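Microcin B17-processing protein McbC (Escherichia coli str. K-12 substr. MG1655, PDB 6GRH) is an FMN-containing oxidoreductase needed to process the inactive microcin B17 precursor peptide McbA into the active antibiotic, oxidising azolines to azoles. Local coordinates at residues Gly124-Ile129 and Ala198-Arg203; Cys192-Lys197 and Gln251-Pro256; Arg118-Gly123 and Gly215-Asn220. All blocks are in the same frame, centred on the assembly; numbering follows the deposited sequence.

Contact 1: Gly124-Ile129 and Ala198-Arg203; sequences GALYPI and ALFKYR. With FMN (flavin mononucleotide), chain O; EDO (1,2-ethanediol), chain P.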
loop_
_atom_site.group_PDB
_atom_site.type_symbol
_atom_site.label_atom_id
_atom_site.label_comp_id
_atom_site.label_asym_id
_atom_site.label_seq_id
_atom_site.Cartn_x
_atom_site.Cartn_y
_atom_site.Cartn_z
ATOM N N GLY D 124 -14.604 -7.096 -21.173
ATOM C CA GLY D 124 -15.490 -6.019 -21.611
ATOM C C GLY D 124 -15.242 -5.482 -23.003
ATOM O O GLY D 124 -15.741 -4.414 -23.336
ATOM N N ALA D 125 -14.494 -6.236 -23.815
ATOM C CA ALA D 125 -14.031 -5.783 -25.124
ATOM C C ALA D 125 -13.341 -4.405 -25.079
ATOM O O ALA D 125 -13.444 -3.614 -26.019
ATOM C CB ALA D 125 -15.192 -5.773 -26.097
ATOM N N LEU D 126 -12.632 -4.134 -23.991
ATOM C CA LEU D 126 -12.013 -2.817 -23.794
ATOM C C LEU D 126 -10.613 -2.688 -24.407
ATOM O O LEU D 126 -10.192 -1.575 -24.753
ATOM C CB LEU D 126 -11.982 -2.476 -22.307
ATOM C CG LEU D 126 -13.381 -2.392 -21.687
ATOM C CD1 LEU D 126 -13.249 -2.246 -20.184
ATOM C CD2 LEU D 126 -14.189 -1.246 -22.286
ATOM N N TYR D 127 -9.904 -3.800 -24.543
ATOM C CA TYR D 127 -8.562 -3.805 -25.182
ATOM C C TYR D 127 -7.633 -2.678 -24.704
ATOM O O TYR D 127 -7.221 -1.804 -25.498
ATOM C CB TYR D 127 -8.724 -3.808 -26.706
ATOM C CG TYR D 127 -9.352 -5.086 -27.161
ATOM C CD1 TYR D 127 -8.575 -6.233 -27.305
ATOM C CD2 TYR D 127 -10.734 -5.187 -27.350
ATOM C CE1 TYR D 127 -9.143 -7.444 -27.672
ATOM C CE2 TYR D 127 -11.319 -6.389 -27.745
ATOM C CZ TYR D 127 -10.517 -7.522 -27.897
ATOM O OH TYR D 127 -11.065 -8.730 -28.241
ATOM N N PRO D 128 -7.249 -2.715 -23.419
ATOM C CA PRO D 128 -6.447 -1.615 -22.862
ATOM C C PRO D 128 -4.953 -1.642 -23.157
ATOM O O PRO D 128 -4.239 -0.766 -22.674
ATOM C CB PRO D 128 -6.651 -1.783 -21.332
ATOM C CG PRO D 128 -6.814 -3.260 -21.174
ATOM C CD PRO D 128 -7.672 -3.655 -22.354
ATOM N N ILE D 129 -4.480 -2.649 -23.887
ATOM C CA ILE D 129 -3.072 -2.834 -24.130
ATOM C C ILE D 129 -2.776 -2.345 -25.525
ATOM O O ILE D 129 -3.450 -2.723 -26.469
ATOM C CB ILE D 129 -2.661 -4.323 -23.990
ATOM C CG1 ILE D 129 -3.013 -4.834 -22.615
ATOM C CG2 ILE D 129 -1.179 -4.538 -24.315
ATOM C CD1 ILE D 129 -2.437 -4.029 -21.469
ATOM N N ALA D 198 -7.569 0.417 -18.436
ATOM C CA ALA D 198 -7.640 -0.864 -17.694
ATOM C C ALA D 198 -8.508 -0.806 -16.431
ATOM O O ALA D 198 -9.035 -1.833 -16.004
ATOM C CB ALA D 198 -6.244 -1.356 -17.338
ATOM N N LEU D 199 -8.646 0.370 -15.824
ATOM C CA LEU D 199 -9.269 0.492 -14.513
ATOM C C LEU D 199 -10.702 1.035 -14.512
ATOM O O LEU D 199 -11.460 0.783 -13.567
ATOM C CB LEU D 199 -8.386 1.357 -13.604
ATOM C CG LEU D 199 -6.988 0.759 -13.348
ATOM C CD1 LEU D 199 -6.103 1.771 -12.645
ATOM C CD2 LEU D 199 -7.060 -0.495 -12.516
ATOM N N PHE D 200 -11.072 1.794 -15.546
ATOM C CA PHE D 200 -12.278 2.610 -15.444
ATOM C C PHE D 200 -13.575 1.825 -15.265
ATOM O O PHE D 200 -14.454 2.305 -14.581
ATOM C CB PHE D 200 -12.397 3.645 -16.570
ATOM C CG PHE D 200 -12.907 3.111 -17.865
ATOM C CD1 PHE D 200 -12.200 2.165 -18.577
ATOM C CD2 PHE D 200 -14.080 3.601 -18.399
ATOM C CE1 PHE D 200 -12.646 1.721 -19.785
ATOM C CE2 PHE D 200 -14.544 3.144 -19.614
ATOM C CZ PHE D 200 -13.840 2.190 -20.296
ATOM N N LYS D 201 -13.676 0.636 -15.856
ATOM C CA LYS D 201 -14.883 -0.181 -15.729
ATOM C C LYS D 201 -14.890 -1.133 -14.524
ATOM O O LYS D 201 -15.891 -1.209 -13.759
ATOM C CB LYS D 201 -15.103 -1.007 -17.013
ATOM C CG LYS D 201 -16.400 -1.836 -16.979
ATOM C CD LYS D 201 -16.705 -2.572 -18.271
ATOM C CE LYS D 201 -18.000 -3.375 -18.156
ATOM N NZ LYS D 201 -18.147 -4.302 -19.290
ATOM N N TYR D 202 -13.827 -1.925 -14.420
ATOM C CA TYR D 202 -13.730 -3.017 -13.454
ATOM C C TYR D 202 -12.926 -2.714 -12.190
ATOM O O TYR D 202 -12.808 -3.601 -11.316
ATOM C CB TYR D 202 -13.101 -4.235 -14.125
ATOM C CG TYR D 202 -13.924 -4.748 -15.271
ATOM C CD1 TYR D 202 -15.197 -5.263 -15.046
ATOM C CD2 TYR D 202 -13.454 -4.697 -16.572
ATOM C CE1 TYR D 202 -15.980 -5.735 -16.096
ATOM C CE2 TYR D 202 -14.234 -5.171 -17.633
ATOM C CZ TYR D 202 -15.481 -5.684 -17.385
ATOM O OH TYR D 202 -16.274 -6.146 -18.419
ATOM N N ARG D 203 -12.354 -1.505 -12.098
ATOM C CA ARG D 203 -11.513 -1.115 -10.974
ATOM C C ARG D 203 -10.258 -2.033 -10.893
ATOM O O ARG D 203 -9.683 -2.353 -11.935
ATOM C CB ARG D 203 -12.335 -1.036 -9.682
ATOM C CG ARG D 203 -13.542 -0.095 -9.745
ATOM C CD ARG D 203 -14.472 -0.310 -8.553
ATOM N NE ARG D 203 -13.799 -0.087 -7.285
ATOM C CZ ARG D 203 -13.501 1.099 -6.757
ATOM N NH1 ARG D 203 -13.852 2.228 -7.359
ATOM N NH2 ARG D 203 -12.814 1.155 -5.609
HETATM N N1 FMN O . -17.260 -12.359 -20.661
HETATM C C2 FMN O . -18.312 -12.401 -19.802
HETATM O O2 FMN O . -19.446 -12.545 -20.293
HETATM N N3 FMN O . -18.160 -12.292 -18.460
HETATM C C4 FMN O . -16.945 -12.145 -17.883
HETATM O O4 FMN O . -16.818 -12.055 -16.641
HETATM C C4A FMN O . -15.745 -12.075 -18.753
HETATM N N5 FMN O . -14.495 -11.914 -18.259
HETATM C C5A FMN O . -13.418 -11.869 -19.087
HETATM C C6 FMN O . -12.148 -11.717 -18.540
HETATM C C7 FMN O . -11.017 -11.663 -19.349
HETATM C C7M FMN O . -9.653 -11.493 -18.726
HETATM C C8 FMN O . -11.160 -11.785 -20.823
HETATM C C8M FMN O . -9.946 -11.733 -21.706
HETATM C C9 FMN O . -12.426 -11.944 -21.388
HETATM C C9A FMN O . -13.578 -11.993 -20.575
HETATM N N10 FMN O . -14.888 -12.156 -21.111
HETATM C C10 FMN O . -15.986 -12.197 -20.216
HETATM C "C1'" FMN O . -15.139 -12.291 -22.551
HETATM C "C2'" FMN O . -15.174 -10.924 -23.197
HETATM O "O2'" FMN O . -16.370 -10.234 -22.785
HETATM C "C3'" FMN O . -15.068 -11.070 -24.720
HETATM O "O3'" FMN O . -13.774 -11.579 -25.068
HETATM C "C4'" FMN O . -15.302 -9.759 -25.464
HETATM O "O4'" FMN O . -16.633 -9.305 -25.215
HETATM C "C5'" FMN O . -15.135 -9.875 -26.977
HETATM O "O5'" FMN O . -16.030 -10.870 -27.472
HETATM P P FMN O . -15.489 -12.142 -28.280
HETATM O O1P FMN O . -14.568 -12.894 -27.347
HETATM O O2P FMN O . -16.757 -12.914 -28.587
HETATM O O3P FMN O . -14.835 -11.501 -29.464
HETATM C C1 EDO P . -18.692 -8.511 -20.221
HETATM O O1 EDO P . -18.477 -7.217 -20.775
HETATM C C2 EDO P . -17.444 -8.898 -19.466
HETATM O O2 EDO P . -16.333 -9.035 -20.361
HETATM O O HOH W 1 -17.711 -3.216 -21.881
#
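The forked end of Leu126 divides between three residues of 198-203. Its CD2 meets the Phe200 ring at CZ, 4.0 Å away, while CD1 lies 3.9 Å from Lys201 CB and also touches Tyr202 CE2. With CG anti to the carbonyl carbon (chi1 -61°), both methyls are turned to 198-203, and the lysine chain crosses the leucine at about a right angle. Farther along the loop, Pro128 CB packs on Ala198 CB at 4.0 Å. Lys201 runs fully extended, its CG over the centre of the Tyr202 ring.

The loop leads into strand 129-135 of the nitroreductase fold, and its Gly124 and Ala125 line the FMN pocket. Ala125 CB lies 3.9 Å from FMN O4', and Phe55 of the second subunit meets the Phe200 ring, the planes at about 60°.

Polar links at Gly124 are mediated. One water donates to Gly124 O and accepts from Lys201 NZ, spanning the two segments; the same NZ donates to Tyr202 OH at 2.8 Å. Because Gly124 carries no side chain, Tyr202 OH can come within 3.3 Å of its CA, on the side where a CB would stand. A 1,2-ethanediol, probably from the crystallisation liquor, takes the Gly124 N-H on its O2 at 2.7 Å and makes a weak bond to Tyr202 OH through O1.

Contact 2: Cys192-Lys197 and Gln251-Pro256; sequences CIIFEK and QRTVAP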
loop_
_atom_site.group_PDB
_atom_site.type_symbol
_atom_site.label_atom_id
_atom_site.label_comp_id
_atom_site.label_asym_id
_atom_site.label_seq_id
_atom_site.Cartn_x
_atom_site.Cartn_y
_atom_site.Cartn_z
ATOM N N CYS D 192 2.083 -2.134 -23.965
ATOM C CA CYS D 192 1.904 -1.089 -22.967
ATOM C C CYS D 192 0.472 -1.029 -22.451
ATOM O O CYS D 192 -0.470 -1.113 -23.221
ATOM C CB CYS D 192 2.249 0.266 -23.560
ATOM S SG CYS D 192 3.969 0.361 -24.108
ATOM N N ILE D 193 0.342 -0.840 -21.146
ATOM C CA ILE D 193 -0.936 -0.678 -20.489
ATOM C C ILE D 193 -1.299 0.809 -20.392
ATOM O O ILE D 193 -0.488 1.617 -19.941
ATOM C CB ILE D 193 -0.946 -1.295 -19.074
ATOM C CG1 ILE D 193 -2.366 -1.235 -18.477
ATOM C CG2 ILE D 193 0.060 -0.652 -18.124
ATOM C CD1 ILE D 193 -2.464 -1.959 -17.161
ATOM N N ILE D 194 -2.517 1.151 -20.795
ATOM C CA ILE D 194 -3.077 2.468 -20.506
ATOM C C ILE D 194 -3.839 2.330 -19.192
ATOM O O ILE D 194 -4.903 1.710 -19.167
ATOM C CB ILE D 194 -4.009 2.947 -21.635
ATOM C CG1 ILE D 194 -3.223 3.018 -22.939
ATOM C CG2 ILE D 194 -4.620 4.311 -21.270
ATOM C CD1 ILE D 194 -4.071 3.431 -24.108
ATOM N N PHE D 195 -3.332 2.915 -18.122
ATOM C CA PHE D 195 -3.871 2.615 -16.775
ATOM C C PHE D 195 -5.355 2.874 -16.668
ATOM O O PHE D 195 -6.114 2.018 -16.212
ATOM C CB PHE D 195 -3.152 3.380 -15.679
ATOM C CG PHE D 195 -1.724 2.946 -15.478
ATOM C CD1 PHE D 195 -1.432 1.735 -14.882
ATOM C CD2 PHE D 195 -0.675 3.752 -15.904
ATOM C CE1 PHE D 195 -0.112 1.339 -14.681
ATOM C CE2 PHE D 195 0.651 3.360 -15.707
ATOM C CZ PHE D 195 0.922 2.144 -15.095
ATOM N N GLU D 196 -5.771 4.051 -17.109
ATOM C CA GLU D 196 -7.167 4.429 -16.930
ATOM C C GLU D 196 -8.121 3.601 -17.773
ATOM O O GLU D 196 -9.225 3.340 -17.324
ATOM C CB GLU D 196 -7.352 5.936 -17.136
ATOM C CG GLU D 196 -6.748 6.711 -15.960
ATOM C CD GLU D 196 -7.110 8.186 -15.925
ATOM O OE1 GLU D 196 -8.319 8.522 -16.023
ATOM O OE2 GLU D 196 -6.186 9.004 -15.731
ATOM N N LYS D 197 -7.699 3.154 -18.956
ATOM C CA LYS D 197 -8.506 2.254 -19.771
ATOM C C LYS D 197 -8.623 0.872 -19.118
ATOM O O LYS D 197 -9.668 0.237 -19.231
ATOM C CB LYS D 197 -7.947 2.119 -21.172
ATOM C CG LYS D 197 -8.924 1.434 -22.113
ATOM C CD LYS D 197 -9.018 2.178 -23.414
ATOM C CE LYS D 197 -9.817 1.398 -24.435
ATOM N NZ LYS D 197 -8.968 0.772 -25.494
ATOM N N GLN D 251 4.380 8.495 -18.879
ATOM C CA GLN D 251 4.296 7.497 -17.807
ATOM C C GLN D 251 3.185 7.701 -16.809
ATOM O O GLN D 251 2.861 6.770 -16.097
ATOM C CB GLN D 251 5.623 7.402 -17.059
ATOM C CG GLN D 251 6.693 6.675 -17.860
ATOM C CD GLN D 251 8.031 6.791 -17.179
ATOM O OE1 GLN D 251 8.274 6.065 -16.235
ATOM N NE2 GLN D 251 8.857 7.760 -17.588
ATOM N N ARG D 252 2.594 8.900 -16.752
ATOM C CA ARG D 252 1.349 9.105 -15.981
ATOM C C ARG D 252 0.142 8.371 -16.568
ATOM O O ARG D 252 -0.812 8.069 -15.837
ATOM C CB ARG D 252 1.018 10.588 -15.853
ATOM C CG ARG D 252 2.037 11.380 -15.049
ATOM C CD ARG D 252 1.871 12.888 -15.227
ATOM N NE ARG D 252 2.060 13.311 -16.614
ATOM C CZ ARG D 252 2.016 14.571 -17.042
ATOM N NH1 ARG D 252 1.803 15.578 -16.204
ATOM N NH2 ARG D 252 2.204 14.838 -18.330
ATOM N N THR D 253 0.181 8.072 -17.861
ATOM C CA THR D 253 -0.939 7.449 -18.554
ATOM C C THR D 253 -0.673 6.018 -18.948
ATOM O O THR D 253 -1.592 5.189 -18.883
ATOM C CB THR D 253 -1.252 8.281 -19.811
ATOM O OG1 THR D 253 -1.758 9.542 -19.394
ATOM C CG2 THR D 253 -2.281 7.638 -20.714
ATOM N N VAL D 254 0.562 5.741 -19.398
ATOM C CA VAL D 254 0.895 4.496 -20.092
ATOM C C VAL D 254 2.284 3.976 -19.669
ATOM O O VAL D 254 3.212 4.764 -19.417
ATOM C CB VAL D 254 0.721 4.646 -21.631
ATOM C CG1 VAL D 254 1.550 5.782 -22.206
ATOM C CG2 VAL D 254 1.028 3.363 -22.380
ATOM N N ALA D 255 2.393 2.659 -19.488
ATOM C CA ALA D 255 3.631 2.030 -19.005
ATOM C C ALA D 255 3.903 0.770 -19.847
ATOM O O ALA D 255 2.987 0.047 -20.154
ATOM C CB ALA D 255 3.546 1.699 -17.507
ATOM N N PRO D 256 5.176 0.539 -20.246
ATOM C CA PRO D 256 5.547 -0.707 -20.933
ATOM C C PRO D 256 5.523 -1.924 -19.994
ATOM O O PRO D 256 6.154 -1.902 -18.951
ATOM C CB PRO D 256 6.971 -0.414 -21.424
ATOM C CG PRO D 256 7.518 0.551 -20.430
ATOM C CD PRO D 256 6.355 1.413 -20.025
HETATM O O HOH W 2 -4.160 6.084 -18.083
HETATM O O HOH W 3 -3.666 7.875 -15.968
#
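Gln251 O meets the edge of the Phe195 ring, 4.1 Å from CE2, just ahead of the place where two central strands of the nitroreductase sheet, 187-194 and 254-263, pair antiparallel. The side-chain amide of Gln251 is turned to another protein, its NE2 bonding Gly189 O of the McbB chain.

Arg252 contributes its carbonyl: a single water donates both to Arg252 O and to Glu196 OE2. Its guanidinium is held by Asp250 in a salt bridge.

Thr253 O is gripped twice, by Phe195 N at 3.0 Å (158° at the hydrogen) and by a water that also accepts from Glu196 N. The strand pairing thereby runs on into the first turn of helix 195-199, for which Ile194 is the N-cap residue. Thr253 CG2 lies alongside Ile194 CG2, both pointing the same way, while OG1 is bonded to Lys21 N of the McbD chain.

Val254 forms a non-hydrogen-bonded pair with Ile194. Its CG2, anti to the backbone N, presses on Cys192 CB at 3.5 Å.

Ala255 pairs with Ile193 through two backbone bonds, Ala255 N to Ile193 O at 3.1 Å and Ile193 N to Ala255 O at 3.0 Å. On the sheet face it shares with Ile193, its methyl meets Phe195 CZ at 3.6 Å; Ile193 CG2 covers part of one face of that ring.

At Pro256, the Cys192 thiol, anti to its carbonyl carbon (chi1 -61°), comes to lie against the backbone, SG 3.7 Å from Pro256 CA.

Contact 3: Arg118-Gly123 and Gly215-Asn220; sequences RPYPSG and GSMYQN. With FMN (flavin mononucleotide), chain O.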
loop_
_atom_site.group_PDB
_atom_site.type_symbol
_atom_site.label_atom_id
_atom_site.label_comp_id
_atom_site.label_asym_id
_atom_site.label_seq_id
_atom_site.Cartn_x
_atom_site.Cartn_y
_atom_site.Cartn_z
ATOM N N ARG D 118 -10.910 -9.199 -32.698
ATOM C CA ARG D 118 -9.477 -9.509 -32.735
ATOM C C ARG D 118 -9.237 -10.976 -32.412
ATOM O O ARG D 118 -10.095 -11.630 -31.822
ATOM C CB ARG D 118 -8.758 -8.647 -31.714
ATOM C CG ARG D 118 -9.026 -7.170 -31.885
ATOM C CD ARG D 118 -8.144 -6.356 -30.951
ATOM N NE ARG D 118 -8.738 -5.055 -30.721
ATOM C CZ ARG D 118 -8.125 -4.004 -30.196
ATOM N NH1 ARG D 118 -6.856 -4.065 -29.794
ATOM N NH2 ARG D 118 -8.818 -2.878 -30.065
ATOM N N PRO D 119 -8.053 -11.498 -32.773
ATOM C CA PRO D 119 -7.710 -12.907 -32.504
ATOM C C PRO D 119 -7.381 -13.218 -31.041
ATOM O O PRO D 119 -6.883 -14.310 -30.750
ATOM C CB PRO D 119 -6.490 -13.151 -33.404
ATOM C CG PRO D 119 -5.888 -11.812 -33.598
ATOM C CD PRO D 119 -7.009 -10.828 -33.581
ATOM N N TYR D 120 -7.640 -12.267 -30.139
ATOM C CA TYR D 120 -7.493 -12.489 -28.701
ATOM C C TYR D 120 -8.660 -11.773 -28.020
ATOM O O TYR D 120 -9.083 -10.702 -28.468
ATOM C CB TYR D 120 -6.122 -12.021 -28.185
ATOM C CG TYR D 120 -5.849 -10.547 -28.374
ATOM C CD1 TYR D 120 -5.452 -10.036 -29.608
ATOM C CD2 TYR D 120 -5.997 -9.660 -27.308
ATOM C CE1 TYR D 120 -5.227 -8.682 -29.781
ATOM C CE2 TYR D 120 -5.771 -8.313 -27.469
ATOM C CZ TYR D 120 -5.395 -7.823 -28.701
ATOM O OH TYR D 120 -5.190 -6.466 -28.835
ATOM N N PRO D 121 -9.217 -12.384 -26.968
ATOM C CA PRO D 121 -10.335 -11.761 -26.259
ATOM C C PRO D 121 -9.871 -10.669 -25.292
ATOM O O PRO D 121 -8.676 -10.488 -25.076
ATOM C CB PRO D 121 -10.949 -12.951 -25.508
ATOM C CG PRO D 121 -9.753 -13.778 -25.149
ATOM C CD PRO D 121 -8.766 -13.616 -26.290
ATOM N N SER D 122 -10.816 -9.928 -24.723
ATOM C CA SER D 122 -10.497 -8.884 -23.737
ATOM C C SER D 122 -11.700 -8.636 -22.840
ATOM O O SER D 122 -12.838 -8.564 -23.329
ATOM C CB SER D 122 -10.104 -7.576 -24.451
ATOM O OG SER D 122 -9.892 -6.529 -23.531
ATOM N N GLY D 123 -11.458 -8.515 -21.536
ATOM C CA GLY D 123 -12.530 -8.187 -20.600
ATOM C C GLY D 123 -13.291 -6.947 -21.036
ATOM O O GLY D 123 -12.692 -5.903 -21.283
ATOM N N GLY D 215 -0.290 -11.069 -22.136
ATOM C CA GLY D 215 0.210 -12.397 -22.364
ATOM C C GLY D 215 -0.496 -13.086 -23.513
ATOM O O GLY D 215 0.165 -13.787 -24.300
ATOM N N SER D 216 -1.827 -12.889 -23.646
ATOM C CA SER D 216 -2.521 -13.439 -24.807
ATOM C C SER D 216 -1.986 -12.826 -26.108
ATOM O O SER D 216 -1.936 -13.493 -27.177
ATOM C CB SER D 216 -4.058 -13.277 -24.705
ATOM O OG SER D 216 -4.443 -11.930 -24.857
ATOM N N MET D 217 -1.603 -11.563 -26.042
ATOM C CA MET D 217 -1.106 -10.868 -27.226
ATOM C C MET D 217 0.279 -11.349 -27.613
ATOM O O MET D 217 0.492 -11.723 -28.767
ATOM C CB MET D 217 -1.137 -9.362 -27.053
ATOM C CG MET D 217 -2.551 -8.854 -26.889
ATOM S SD MET D 217 -2.597 -7.166 -26.298
ATOM C CE MET D 217 -1.927 -6.313 -27.719
ATOM N N TYR D 218 1.230 -11.369 -26.681
ATOM C CA TYR D 218 2.561 -11.819 -27.075
ATOM C C TYR D 218 2.574 -13.304 -27.468
ATOM O O TYR D 218 3.415 -13.721 -28.267
ATOM C CB TYR D 218 3.654 -11.454 -26.067
ATOM C CG TYR D 218 3.712 -12.178 -24.734
ATOM C CD1 TYR D 218 3.878 -13.551 -24.648
ATOM C CD2 TYR D 218 3.702 -11.448 -23.542
ATOM C CE1 TYR D 218 3.966 -14.180 -23.406
ATOM C CE2 TYR D 218 3.802 -12.065 -22.297
ATOM C CZ TYR D 218 3.944 -13.425 -22.232
ATOM O OH TYR D 218 4.019 -14.038 -21.001
ATOM N N GLN D 219 1.637 -14.083 -26.930
ATOM C CA GLN D 219 1.553 -15.497 -27.265
ATOM C C GLN D 219 1.133 -15.695 -28.721
ATOM O O GLN D 219 1.703 -16.524 -29.411
ATOM C CB GLN D 219 0.596 -16.236 -26.323
ATOM C CG GLN D 219 0.544 -17.753 -26.519
ATOM C CD GLN D 219 1.883 -18.478 -26.347
ATOM O OE1 GLN D 219 2.840 -17.944 -25.759
ATOM N NE2 GLN D 219 1.954 -19.719 -26.879
ATOM N N ASN D 220 0.155 -14.928 -29.184
ATOM C CA ASN D 220 -0.189 -14.897 -30.614
ATOM C C ASN D 220 1.023 -14.551 -31.479
ATOM O O ASN D 220 1.216 -15.131 -32.563
ATOM C CB ASN D 220 -1.304 -13.884 -30.908
ATOM C CG ASN D 220 -2.680 -14.477 -30.784
ATOM O OD1 ASN D 220 -2.838 -15.590 -30.294
ATOM N ND2 ASN D 220 -3.701 -13.716 -31.218
HETATM N N1 FMN O . -17.260 -12.359 -20.661
HETATM C C2 FMN O . -18.312 -12.401 -19.802
HETATM O O2 FMN O . -19.446 -12.545 -20.293
HETATM N N3 FMN O . -18.160 -12.292 -18.460
HETATM C C4 FMN O . -16.945 -12.145 -17.883
HETATM O O4 FMN O . -16.818 -12.055 -16.641
HETATM C C4A FMN O . -15.745 -12.075 -18.753
HETATM N N5 FMN O . -14.495 -11.914 -18.259
HETATM C C5A FMN O . -13.418 -11.869 -19.087
HETATM C C6 FMN O . -12.148 -11.717 -18.540
HETATM C C7 FMN O . -11.017 -11.663 -19.349
HETATM C C7M FMN O . -9.653 -11.493 -18.726
HETATM C C8 FMN O . -11.160 -11.785 -20.823
HETATM C C8M FMN O . -9.946 -11.733 -21.706
HETATM C C9 FMN O . -12.426 -11.944 -21.388
HETATM C C9A FMN O . -13.578 -11.993 -20.575
HETATM N N10 FMN O . -14.888 -12.156 -21.111
HETATM C C10 FMN O . -15.986 -12.197 -20.216
HETATM C "C1'" FMN O . -15.139 -12.291 -22.551
HETATM C "C2'" FMN O . -15.174 -10.924 -23.197
HETATM O "O2'" FMN O . -16.370 -10.234 -22.785
HETATM C "C3'" FMN O . -15.068 -11.070 -24.720
HETATM O "O3'" FMN O . -13.774 -11.579 -25.068
HETATM C "C4'" FMN O . -15.302 -9.759 -25.464
HETATM O "O4'" FMN O . -16.633 -9.305 -25.215
HETATM C "C5'" FMN O . -15.135 -9.875 -26.977
HETATM O "O5'" FMN O . -16.030 -10.870 -27.472
HETATM P P FMN O . -15.489 -12.142 -28.280
HETATM O O1P FMN O . -14.568 -12.894 -27.347
HETATM O O2P FMN O . -16.757 -12.914 -28.587
HETATM O O3P FMN O . -14.835 -11.501 -29.464
HETATM O O HOH W 4 -6.767 -11.794 -23.611
#
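Pro119 O accepts two side-chain amides: Asn220 ND2, in a long, weak bond of 3.3 Å that is nonetheless nearly straight (166°), and Gln219 NE2 of the second subunit. Asn220 ND2 has its stronger partner in Ala107 O, so this one amide of helix 204-227 reaches both the loop and the end of helix 97-108.

Met217 lies over one face of the Tyr120 ring. Its CG stands 3.5 Å from the ring centroid, 19° off the normal, a CH-pi contact; SD follows obliquely at 4.3 Å from the same centroid, a Met-aromatic contact, and the bend at chi3 brings CE to the phenol oxygen. Arg118 NH1 donates to Tyr120 OH at 3.1 Å, the hydroxyl lying 20° out of the guanidinium plane.

Ser216 OG and Pro121 O share a water that donates to both, while the hydroxyl also bonds Glu213 O one turn back. The loop then passes along the FMN ribityl chain, where Pro121 CB lies 3.2 Å from FMN O3' and Ser122 N bonds it weakly. Helix 204-227 thus backs the flavin-binding loop on one side, and Met217 also packs on Ile129 and Val131 of strand 129-135 and Tyr191 of strand 187-194.

All three contacts are buried, yet their chemistry differs. Contact 2 is regular sheet pairing, carried by backbone bonds, with Arg252 and Thr253 turned to the McbB and McbD chains. Contacts 1 and 3 hold successive parts of the loop leading into strand 129-135, contact 3 against helix 204-227 and contact 1 against the end of helix 195-199 and the following turn; both reach FMN, but contact 3 has a single weak direct hydrogen bond and contact 1 none. Contacts 1 and 2 share helix 195-199 and join where Lys197 NZ meets the carbonyl of Tyr127 and Ile194 N that of Pro128. Contacts 1 and 3 meet at Tyr127, whose OH probably bonds Tyr120 O; contacts 2 and 3 do not touch.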